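Local coordinates for Lmo2241 protein (Listeria monocytogenes, PDB 4HAM) that probably binds DNA through a winged helix-turn-helix domain of the GntR family and so regulates transcription, at residues E17-V20 with Q21-E25; E25-K29 with G30-E34; I48-P52 with N53-K57; Q60-R64 with Q65-I69. One frame throughout, in Å; residues are numbered along the deposited sequence.

Interaction 1: E17-V20 with Q21-E25; sequences EQIV and QKIKE
Gln21 lies against the turn of helix that begins at Glu17, and its side chain can be followed atom by atom. CB sits over the carbonyl of Glu17, and CG comes closer still, with Gln21 CG to Glu17 O at 3.3 Å. CG stands beside the backbone N, anti to the carbonyl carbon (chi1 -65°), which keeps it near the same oxygen, Glu17 O, that accepts Gln21 N at 2.9 Å. The chain then bends at chi2 (-68°) and turns the amide along the helix surface: Gln21 OE1 comes to 3.9 Å from Val20 CG1 and takes a weak hydrogen bond from Lys24 NZ at 3.3 Å. At the tip, NE2 leaves the helix altogether and donates to Glu100 and Asp104 of the second subunit.

The two segments are successive turns of helix 15-29, in the GntR-type winged-helix domain, which probably binds DNA, and the spacing is regular i to i+4: Lys22 N meets Gln18 O, Ile23 N reaches Ile19 O at 3.1 Å with an N-H...O angle of 168°, and Lys24 N bonds Val20 O. The carbonyls of 17-20 are thereby engaged in turn. On the apolar face Ile19 CG2 and Ile23 CG1 are 4.4 Å apart, a loose touch between residues one turn apart; Ile19 packs on Ala58, while Ile23 and Val20 both reach Leu62 of helix 52-64. Lys24 sends NZ to Gln65 as its main partner and to Asp104 of the second subunit in a salt bridge.

Interaction 2: E25-K29 with G30-E34; sequences EQVVK and GVLQE
Gln26 O takes two backbone N-H groups from the chain that leaves the helix. Leu32 N donates to Gln26 O at 3.1 Å and almost straight (175° at the hydrogen), although it approaches from well above the carbonyl plane; Val31 N, 3.0 Å from Gln26 O, makes a strongly bent bond that counts as weak. One residue on, Val27 O receives Gly30 N at 3.0 Å, also from above its carbonyl plane. A water donates to Val27 O as well and lies unusually close to Leu32 O, between the last turn of the helix and the chain that leaves it.

The weak Val31 N to Gln26 O bond (6→1) and the Gly30 N to Val27 O bond (5→2), together with the positive phi of Gly30 (84°), form a Schellman motif that ends helix 15-29 and turns the chain toward strand 37-38; the Leu32 bond is an addition to it.

The reversal folds Leu32 back over the last turn. Its CG sits beside the backbone N, opposite the carbonyl carbon (chi1 -71°), which sends CD1 toward Gln26. Leu32 CD1 lies 3.4 Å from Gln26 OE1 and also packs on Gln26 CB, the two side chains meeting at a slant; Gln26 NE2 is held by Ala3 O. Val27 CG2 lies 4.0 Å from Leu32 CB, and both residues touch Ile78 of the wing strand 75-78. On another side of the helix Lys29 NZ forms a salt bridge with Glu25 OE2 at 2.8 Å and also donates to Ile126 O.

Interaction 3: I48-P52 with N53-K57; sequences IGVNP and NTVSK. With SO4 (sulfate ion), chain C.
The turn between helices 41-48 and 52-64 is the joint of the helix-turn-helix, and Asn51 is the N-cap of its second helix, which in this family is the probable recognition helix. Its side chain points CG anti to the backbone N (chi1 -171°), placing OD1 in front of the first turn. There Asn51 OD1 accepts twice from Asn53: from Asn53 N at 2.9 Å, arriving from above the carbonyl plane, and from Asn53 ND2 at 3.0 Å, in that plane and on a lone pair. The two flat amide groups are turned 78° to each other.

The backbone oxygen of Asn51 opens the helical bonding: Asn51 O takes Val55 N at 3.2 Å and, weakly, Thr54 N. Pro52 O follows with Ser56 N. Behind the cap, Val50 lays CG1 against Thr54 CB at 3.7 Å, the side chains crossing near a right angle, and the same methyl contacts Val55 CG2. Val55 packs on Phe44 and Ala45 of helix 41-48, which ties the two helices together.

On the other branch of the amide, Asn51 ND2 donates to O4 of a sulfate ion at 3.0 Å, nearly straight (171°). The ion probably came from the crystallisation liquor. With OD1 taken by two N-H groups of Asn53, the rotation of the Asn51 amide is fixed and ND2 is turned to the exposed side, where it can donate to an anion; such a group near the start of a probable recognition helix is consistent with anion binding.

Interaction 4: Q60-R64 with Q65-I69; sequences QELER and QEVII
Gln65 reaches back one helical turn to Glu61: Gln65 NE2 donates to Glu61 OE2 at 2.8 Å and 168°, using the anti lone pair of Glu61 OE2, an oxygen that lies close to the plane of the Gln65 amide, while the carboxylate and amide planes are 65° apart. A bend at chi2 (60°) swings the Glu61 carboxylate into place; its other oxygen, Glu61 OE1, receives Arg64 NH1 at 3.3 Å in a salt bridge on the syn lone pair. The two oxygens are thus bound by different residues. The main polar partner of Gln65 is Lys24.

Leu62 supplies both backbone and side chain. Leu62 O accepts Val67 N at 2.8 Å, and Glu63 O accepts Glu66 N at 3.0 Å; with the positive phi of Glu66, these bonds make the Schellman motif by which helix 52-64 passes into strand 68-71 of the wing. Leu62 CD2 lies 3.7 Å from Val67 CB, and Leu62 CB is met by Ile68 CD1 at 3.6 Å. Ile68 in turn touches Thr76 and Ile78 of the neighbouring strand 75-78.

Glu63 CA comes within 3.6 Å of Ile68 O, and the side-chain CG runs alongside the same oxygen. At its end Glu63 OE2 comes to 3.5 Å from Ile69 CD1, while Glu63 OE1 is hydrogen-bonded to Thr70 OG1.

How the interactions relate
Along the chain the four contacts follow in numerical order, all within the GntR-type region. Interactions 1 and 2 share Glu25 and helix 15-29, their centres about 11 Å apart. Interactions 3 and 4 lie near opposite ends of one helix, that of residues 52-64. The centres of interactions 3 and 4 are about 15 Å apart. Interaction 1 packs and hydrogen-bonds directly against interaction 4, and its Ile19 reaches Val55 of helix 52-64 and Ile48 at the end of helix 41-48. Interactions 2 and 4 meet at Val27 and Val67. Interactions 1, 2 and 4 also contact the second subunit, whereas interaction 3 lies away from it, on the surface at the probable DNA-reading end.

Interaction 1: E17-V20 with Q21-E25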
loop_
_atom_site.group_PDB
_atom_site.type_symbol
_atom_site.label_atom_id
_atom_site.label_comp_id
_atom_site.label_asym_id
_atom_site.label_seq_id
_atom_site.Cartn_x
_atom_site.Cartn_y
_atom_site.Cartn_z
ATOM N N GLU A 17 12.593 -2.808 5.474
ATOM C CA GLU A 17 11.470 -3.236 4.652
ATOM C C GLU A 17 11.907 -3.555 3.225
ATOM O O GLU A 17 11.371 -4.464 2.590
ATOM C CB GLU A 17 10.361 -2.175 4.655
ATOM C CG GLU A 17 9.133 -2.582 3.867
ATOM C CD GLU A 17 7.936 -1.700 4.133
ATOM O OE1 GLU A 17 8.116 -0.612 4.721
ATOM O OE2 GLU A 17 6.811 -2.096 3.761
ATOM N N GLN A 18 12.878 -2.800 2.721
ATOM C CA GLN A 18 13.425 -3.051 1.396
ATOM C C GLN A 18 14.057 -4.436 1.369
ATOM O O GLN A 18 13.871 -5.201 0.412
ATOM C CB GLN A 18 14.444 -1.965 1.022
ATOM C CG GLN A 18 13.795 -0.624 0.757
ATOM C CD GLN A 18 14.780 0.424 0.281
ATOM O OE1 GLN A 18 15.579 0.172 -0.619
ATOM N NE2 GLN A 18 14.727 1.607 0.887
ATOM N N ILE A 19 14.780 -4.764 2.441
ATOM C CA ILE A 19 15.392 -6.087 2.575
ATOM C C ILE A 19 14.341 -7.175 2.624
ATOM O O ILE A 19 14.461 -8.185 1.928
ATOM C CB ILE A 19 16.279 -6.160 3.824
ATOM C CG1 ILE A 19 17.456 -5.186 3.657
ATOM C CG2 ILE A 19 16.793 -7.583 4.045
ATOM C CD1 ILE A 19 18.315 -5.072 4.910
ATOM N N VAL A 20 13.312 -6.973 3.445
ATOM C CA VAL A 20 12.210 -7.939 3.507
ATOM C C VAL A 20 11.621 -8.162 2.110
ATOM O O VAL A 20 11.422 -9.296 1.670
ATOM C CB VAL A 20 11.085 -7.460 4.447
ATOM C CG1 VAL A 20 9.841 -8.373 4.326
ATOM C CG2 VAL A 20 11.589 -7.394 5.886
ATOM N N GLN A 21 11.365 -7.073 1.397
ATOM C CA GLN A 21 10.646 -7.192 0.125
ATOM C C GLN A 21 11.512 -7.774 -0.987
ATOM O O GLN A 21 11.010 -8.480 -1.853
ATOM C CB GLN A 21 10.020 -5.854 -0.303
ATOM C CG GLN A 21 8.913 -5.342 0.644
ATOM C CD GLN A 21 7.662 -6.215 0.607
ATOM O OE1 GLN A 21 7.515 -7.149 1.400
ATOM N NE2 GLN A 21 6.769 -5.927 -0.329
ATOM N N LYS A 22 12.815 -7.495 -0.962
ATOM C CA LYS A 22 13.715 -8.069 -1.955
ATOM C C LYS A 22 13.891 -9.580 -1.763
ATOM O O LYS A 22 13.897 -10.338 -2.734
ATOM C CB LYS A 22 15.070 -7.365 -1.922
ATOM C CG LYS A 22 15.031 -5.987 -2.552
ATOM C CD LYS A 22 15.027 -6.075 -4.087
ATOM C CE LYS A 22 15.077 -4.686 -4.699
ATOM N NZ LYS A 22 15.202 -4.706 -6.187
ATOM N N ILE A 23 14.012 -10.007 -0.511
ATOM C CA ILE A 23 14.096 -11.430 -0.208
ATOM C C ILE A 23 12.824 -12.150 -0.651
ATOM O O ILE A 23 12.891 -13.206 -1.287
ATOM C CB ILE A 23 14.368 -11.686 1.279
ATOM C CG1 ILE A 23 15.753 -11.172 1.660
ATOM C CG2 ILE A 23 14.252 -13.189 1.592
ATOM C CD1 ILE A 23 16.841 -11.770 0.837
ATOM N N LYS A 24 11.674 -11.569 -0.322
ATOM C CA LYS A 24 10.385 -12.114 -0.744
ATOM C C LYS A 24 10.297 -12.253 -2.273
ATOM O O LYS A 24 9.871 -13.288 -2.796
ATOM C CB LYS A 24 9.253 -11.212 -0.233
ATOM C CG LYS A 24 7.863 -11.782 -0.432
ATOM C CD LYS A 24 6.757 -10.817 0.014
ATOM C CE LYS A 24 6.752 -10.591 1.523
ATOM N NZ LYS A 24 5.586 -9.765 1.980
ATOM N N GLU A 25 10.696 -11.200 -2.980
ATOM C CA GLU A 25 10.676 -11.182 -4.449
ATOM C C GLU A 25 11.607 -12.242 -5.034
ATOM O O GLU A 25 11.290 -12.883 -6.035
ATOM C CB GLU A 25 11.074 -9.790 -4.977
ATOM C CG GLU A 25 10.767 -9.594 -6.467
ATOM C CD GLU A 25 11.319 -8.283 -7.013
ATOM O OE1 GLU A 25 11.816 -7.456 -6.214
ATOM O OE2 GLU A 25 11.240 -8.078 -8.237
#

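Interaction 2: E25-K29 with G30-E34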
loop_
_atom_site.group_PDB
_atom_site.type_symbol
_atom_site.label_atom_id
_atom_site.label_comp_id
_atom_site.label_asym_id
_atom_site.label_seq_id
_atom_site.Cartn_x
_atom_site.Cartn_y
_atom_site.Cartn_z
ATOM N N GLU A 25 10.696 -11.200 -2.980
ATOM C CA GLU A 25 10.676 -11.182 -4.449
ATOM C C GLU A 25 11.607 -12.242 -5.034
ATOM O O GLU A 25 11.290 -12.883 -6.035
ATOM C CB GLU A 25 11.074 -9.790 -4.977
ATOM C CG GLU A 25 10.767 -9.594 -6.467
ATOM C CD GLU A 25 11.319 -8.283 -7.013
ATOM O OE1 GLU A 25 11.816 -7.456 -6.214
ATOM O OE2 GLU A 25 11.240 -8.078 -8.237
ATOM N N GLN A 26 12.763 -12.424 -4.415
ATOM C CA GLN A 26 13.692 -13.458 -4.880
ATOM C C GLN A 26 13.135 -14.863 -4.685
ATOM O O GLN A 26 13.403 -15.759 -5.487
ATOM C CB GLN A 26 15.041 -13.324 -4.195
ATOM C CG GLN A 26 15.845 -12.158 -4.715
ATOM C CD GLN A 26 17.182 -12.054 -4.055
ATOM O OE1 GLN A 26 17.595 -12.952 -3.316
ATOM N NE2 GLN A 26 17.873 -10.953 -4.303
ATOM N N VAL A 27 12.361 -15.059 -3.622
ATOM C CA VAL A 27 11.658 -16.319 -3.449
ATOM C C VAL A 27 10.629 -16.477 -4.558
ATOM O O VAL A 27 10.555 -17.534 -5.188
ATOM C CB VAL A 27 10.978 -16.440 -2.060
ATOM C CG1 VAL A 27 10.095 -17.674 -2.004
ATOM C CG2 VAL A 27 12.021 -16.471 -0.962
ATOM N N VAL A 28 9.854 -15.427 -4.821
ATOM C CA VAL A 28 8.875 -15.481 -5.909
ATOM C C VAL A 28 9.521 -15.832 -7.252
ATOM O O VAL A 28 8.981 -16.627 -8.015
ATOM C CB VAL A 28 8.076 -14.166 -6.031
ATOM C CG1 VAL A 28 7.294 -14.131 -7.340
ATOM C CG2 VAL A 28 7.144 -14.009 -4.826
ATOM N N LYS A 29 10.685 -15.247 -7.527
ATOM C CA LYS A 29 11.419 -15.510 -8.763
ATOM C C LYS A 29 11.995 -16.912 -8.860
ATOM O O LYS A 29 12.369 -17.349 -9.946
ATOM C CB LYS A 29 12.594 -14.542 -8.916
ATOM C CG LYS A 29 12.205 -13.103 -9.197
ATOM C CD LYS A 29 13.451 -12.238 -9.324
ATOM C CE LYS A 29 13.140 -10.767 -9.041
ATOM N NZ LYS A 29 12.024 -10.263 -9.886
ATOM N N GLY A 30 12.115 -17.599 -7.729
ATOM C CA GLY A 30 12.787 -18.892 -7.727
ATOM C C GLY A 30 14.300 -18.766 -7.614
ATOM O O GLY A 30 15.023 -19.761 -7.673
ATOM N N VAL A 31 14.785 -17.542 -7.430
ATOM C CA VAL A 31 16.207 -17.324 -7.222
ATOM C C VAL A 31 16.577 -17.896 -5.869
ATOM O O VAL A 31 17.663 -18.458 -5.701
ATOM C CB VAL A 31 16.581 -15.828 -7.293
ATOM C CG1 VAL A 31 17.959 -15.581 -6.695
ATOM C CG2 VAL A 31 16.510 -15.344 -8.740
ATOM N N LEU A 32 15.666 -17.740 -4.910
ATOM C CA LEU A 32 15.755 -18.430 -3.620
ATOM C C LEU A 32 14.703 -19.543 -3.580
ATOM O O LEU A 32 13.540 -19.329 -3.925
ATOM C CB LEU A 32 15.553 -17.445 -2.467
ATOM C CG LEU A 32 16.696 -16.457 -2.221
ATOM C CD1 LEU A 32 16.276 -15.342 -1.239
ATOM C CD2 LEU A 32 17.905 -17.215 -1.692
ATOM N N GLN A 33 15.120 -20.739 -3.175
ATOM C CA GLN A 33 14.235 -21.900 -3.172
ATOM C C GLN A 33 13.990 -22.353 -1.739
ATOM O O GLN A 33 14.811 -22.102 -0.874
ATOM C CB GLN A 33 14.892 -23.050 -3.932
ATOM C CG GLN A 33 15.142 -22.776 -5.406
ATOM C CD GLN A 33 15.828 -23.938 -6.094
ATOM O OE1 GLN A 33 16.970 -24.285 -5.770
ATOM N NE2 GLN A 33 15.130 -24.559 -7.042
ATOM N N GLU A 34 12.870 -23.036 -1.515
ATOM C CA GLU A 34 12.558 -23.624 -0.216
ATOM C C GLU A 34 13.767 -24.405 0.292
ATOM O O GLU A 34 14.398 -25.142 -0.469
ATOM C CB GLU A 34 11.332 -24.544 -0.329
ATOM C CG GLU A 34 10.940 -25.246 0.970
ATOM C CD GLU A 34 9.679 -26.096 0.838
ATOM O OE1 GLU A 34 9.502 -27.035 1.651
ATOM O OE2 GLU A 34 8.862 -25.824 -0.068
HETATM O O HOH W 1 11.234 -20.178 -4.472
#

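Interaction 3: I48-P52 with N53-K57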
loop_
_atom_site.group_PDB
_atom_site.type_symbol
_atom_site.label_atom_id
_atom_site.label_comp_id
_atom_site.label_asym_id
_atom_site.label_seq_id
_atom_site.Cartn_x
_atom_site.Cartn_y
_atom_site.Cartn_z
ATOM N N ILE A 48 26.525 -6.145 2.593
ATOM C CA ILE A 48 25.808 -5.017 1.986
ATOM C C ILE A 48 26.147 -3.659 2.592
ATOM O O ILE A 48 25.833 -2.622 2.004
ATOM C CB ILE A 48 24.279 -5.217 1.944
ATOM C CG1 ILE A 48 23.704 -5.314 3.349
ATOM C CG2 ILE A 48 23.939 -6.449 1.133
ATOM C CD1 ILE A 48 22.194 -5.485 3.350
ATOM N N GLY A 49 26.805 -3.660 3.746
ATOM C CA GLY A 49 27.235 -2.415 4.357
ATOM C C GLY A 49 26.075 -1.718 5.054
ATOM O O GLY A 49 25.934 -0.492 5.009
ATOM N N VAL A 50 25.237 -2.519 5.699
ATOM C CA VAL A 50 24.083 -2.026 6.437
ATOM C C VAL A 50 24.234 -2.370 7.921
ATOM O O VAL A 50 24.840 -3.381 8.279
ATOM C CB VAL A 50 22.780 -2.647 5.860
ATOM C CG1 VAL A 50 21.578 -2.367 6.742
ATOM C CG2 VAL A 50 22.536 -2.105 4.457
ATOM N N ASN A 51 23.717 -1.499 8.778
ATOM C CA ASN A 51 23.634 -1.751 10.210
ATOM C C ASN A 51 23.113 -3.181 10.504
ATOM O O ASN A 51 22.021 -3.540 10.075
ATOM C CB ASN A 51 22.701 -0.676 10.793
ATOM C CG ASN A 51 22.679 -0.656 12.302
ATOM O OD1 ASN A 51 22.978 -1.648 12.957
ATOM N ND2 ASN A 51 22.295 0.489 12.866
ATOM N N PRO A 52 23.914 -4.010 11.205
ATOM C CA PRO A 52 23.480 -5.369 11.574
ATOM C C PRO A 52 22.118 -5.387 12.282
ATOM O O PRO A 52 21.333 -6.316 12.086
ATOM C CB PRO A 52 24.576 -5.831 12.539
ATOM C CG PRO A 52 25.789 -5.075 12.088
ATOM C CD PRO A 52 25.262 -3.712 11.718
ATOM N N ASN A 53 21.833 -4.362 13.074
ATOM C CA ASN A 53 20.523 -4.270 13.730
ATOM C C ASN A 53 19.368 -4.071 12.726
ATOM O O ASN A 53 18.244 -4.541 12.939
ATOM C CB ASN A 53 20.533 -3.183 14.800
ATOM C CG ASN A 53 21.610 -3.416 15.860
ATOM O OD1 ASN A 53 21.473 -4.291 16.712
ATOM N ND2 ASN A 53 22.691 -2.634 15.801
ATOM N N THR A 54 19.653 -3.391 11.617
ATOM C CA THR A 54 18.677 -3.253 10.535
ATOM C C THR A 54 18.415 -4.586 9.841
ATOM O O THR A 54 17.271 -4.942 9.541
ATOM C CB THR A 54 19.154 -2.204 9.506
ATOM O OG1 THR A 54 19.298 -0.947 10.169
ATOM C CG2 THR A 54 18.158 -2.050 8.364
ATOM N N VAL A 55 19.477 -5.342 9.586
ATOM C CA VAL A 55 19.316 -6.662 8.986
ATOM C C VAL A 55 18.583 -7.627 9.932
ATOM O O VAL A 55 17.777 -8.435 9.497
ATOM C CB VAL A 55 20.682 -7.250 8.577
ATOM C CG1 VAL A 55 20.515 -8.656 8.000
ATOM C CG2 VAL A 55 21.365 -6.320 7.569
ATOM N N SER A 56 18.859 -7.516 11.222
ATOM C CA SER A 56 18.174 -8.339 12.208
ATOM C C SER A 56 16.673 -8.049 12.198
ATOM O O SER A 56 15.840 -8.959 12.267
ATOM C CB SER A 56 18.761 -8.093 13.594
ATOM O OG SER A 56 18.007 -8.765 14.585
ATOM N N LYS A 57 16.332 -6.773 12.079
ATOM C CA LYS A 57 14.941 -6.341 12.026
ATOM C C LYS A 57 14.229 -6.931 10.798
ATOM O O LYS A 57 13.089 -7.397 10.881
ATOM C CB LYS A 57 14.904 -4.816 12.015
ATOM C CG LYS A 57 13.539 -4.188 12.181
ATOM C CD LYS A 57 13.689 -2.716 12.578
ATOM C CE LYS A 57 12.409 -1.931 12.304
ATOM N NZ LYS A 57 11.208 -2.775 12.548
HETATM S S SO4 C . 22.999 3.280 10.406
HETATM O O1 SO4 C . 23.455 4.332 11.312
HETATM O O2 SO4 C . 22.774 3.836 9.073
HETATM O O3 SO4 C . 24.019 2.247 10.320
HETATM O O4 SO4 C . 21.750 2.700 10.916
#

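Interaction 4: Q60-R64 with Q65-I69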
loop_
_atom_site.group_PDB
_atom_site.type_symbol
_atom_site.label_atom_id
_atom_site.label_comp_id
_atom_site.label_asym_id
_atom_site.label_seq_id
_atom_site.Cartn_x
_atom_site.Cartn_y
_atom_site.Cartn_z
ATOM N N GLN A 60 13.775 -10.731 11.301
ATOM C CA GLN A 60 12.657 -10.956 12.228
ATOM C C GLN A 60 11.310 -10.819 11.521
ATOM O O GLN A 60 10.378 -11.601 11.754
ATOM C CB GLN A 60 12.709 -9.980 13.404
ATOM C CG GLN A 60 13.810 -10.270 14.390
ATOM C CD GLN A 60 13.787 -9.328 15.582
ATOM O OE1 GLN A 60 12.762 -8.713 15.881
ATOM N NE2 GLN A 60 14.924 -9.203 16.261
ATOM N N GLU A 61 11.204 -9.817 10.658
ATOM C CA GLU A 61 9.969 -9.591 9.915
ATOM C C GLU A 61 9.744 -10.697 8.874
ATOM O O GLU A 61 8.620 -11.186 8.704
ATOM C CB GLU A 61 9.970 -8.204 9.267
ATOM C CG GLU A 61 8.713 -7.896 8.456
ATOM C CD GLU A 61 7.435 -7.952 9.292
ATOM O OE1 GLU A 61 7.490 -7.690 10.523
ATOM O OE2 GLU A 61 6.366 -8.254 8.712
ATOM N N LEU A 62 10.818 -11.111 8.209
ATOM C CA LEU A 62 10.748 -12.245 7.292
ATOM C C LEU A 62 10.313 -13.544 8.001
ATOM O O LEU A 62 9.537 -14.312 7.454
ATOM C CB LEU A 62 12.086 -12.459 6.586
ATOM C CG LEU A 62 12.371 -11.458 5.464
ATOM C CD1 LEU A 62 13.854 -11.444 5.127
ATOM C CD2 LEU A 62 11.538 -11.831 4.244
ATOM N N GLU A 63 10.809 -13.788 9.206
ATOM C CA GLU A 63 10.398 -14.984 9.950
ATOM C C GLU A 63 8.955 -14.869 10.436
ATOM O O GLU A 63 8.213 -15.850 10.457
ATOM C CB GLU A 63 11.343 -15.259 11.126
ATOM C CG GLU A 63 11.083 -16.602 11.810
ATOM C CD GLU A 63 12.342 -17.262 12.387
ATOM O OE1 GLU A 63 13.386 -16.587 12.518
ATOM O OE2 GLU A 63 12.286 -18.470 12.707
ATOM N N ARG A 64 8.554 -13.665 10.825
ATOM C CA ARG A 64 7.177 -13.426 11.228
ATOM C C ARG A 64 6.223 -13.777 10.086
ATOM O O ARG A 64 5.177 -14.396 10.300
ATOM C CB ARG A 64 7.003 -11.967 11.630
ATOM C CG ARG A 64 5.607 -11.592 12.032
ATOM C CD ARG A 64 5.488 -10.083 12.142
ATOM N NE ARG A 64 4.124 -9.644 12.417
ATOM C CZ ARG A 64 3.724 -8.379 12.335
ATOM N NH1 ARG A 64 4.585 -7.438 11.974
ATOM N NH2 ARG A 64 2.466 -8.055 12.606
ATOM N N GLN A 65 6.595 -13.388 8.870
ATOM C CA GLN A 65 5.762 -13.623 7.695
ATOM C C GLN A 65 5.938 -15.039 7.173
ATOM O O GLN A 65 5.317 -15.413 6.178
ATOM C CB GLN A 65 6.077 -12.601 6.587
ATOM C CG GLN A 65 5.657 -11.181 6.925
ATOM C CD GLN A 65 5.801 -10.224 5.749
ATOM O OE1 GLN A 65 5.556 -10.587 4.597
ATOM N NE2 GLN A 65 6.207 -9.001 6.036
ATOM N N GLU A 66 6.800 -15.809 7.841
ATOM C CA GLU A 66 7.100 -17.198 7.489
ATOM C C GLU A 66 7.763 -17.355 6.119
ATOM O O GLU A 66 7.579 -18.348 5.429
ATOM C CB GLU A 66 5.860 -18.097 7.648
ATOM C CG GLU A 66 5.269 -18.013 9.054
ATOM C CD GLU A 66 4.314 -19.149 9.380
ATOM O OE1 GLU A 66 3.897 -19.885 8.459
ATOM O OE2 GLU A 66 3.987 -19.310 10.571
ATOM N N VAL A 67 8.572 -16.373 5.749
ATOM C CA VAL A 67 9.338 -16.455 4.518
ATOM C C VAL A 67 10.628 -17.223 4.775
ATOM O O VAL A 67 11.092 -17.977 3.924
ATOM C CB VAL A 67 9.678 -15.048 3.992
ATOM C CG1 VAL A 67 10.431 -15.129 2.661
ATOM C CG2 VAL A 67 8.408 -14.224 3.832
ATOM N N ILE A 68 11.215 -17.003 5.951
ATOM C CA ILE A 68 12.442 -17.690 6.346
ATOM C C ILE A 68 12.255 -18.376 7.697
ATOM O O ILE A 68 11.282 -18.118 8.409
ATOM C CB ILE A 68 13.651 -16.721 6.436
ATOM C CG1 ILE A 68 13.475 -15.725 7.591
ATOM C CG2 ILE A 68 13.880 -15.988 5.105
ATOM C CD1 ILE A 68 14.654 -14.744 7.755
ATOM N N ILE A 69 13.193 -19.254 8.038
ATOM C CA ILE A 69 13.175 -19.972 9.307
ATOM C C ILE A 69 14.598 -20.017 9.864
ATOM O O ILE A 69 15.551 -20.274 9.137
ATOM C CB ILE A 69 12.609 -21.416 9.131
ATOM C CG1 ILE A 69 12.572 -22.161 10.465
ATOM C CG2 ILE A 69 13.405 -22.203 8.086
ATOM C CD1 ILE A 69 11.508 -21.658 11.414
#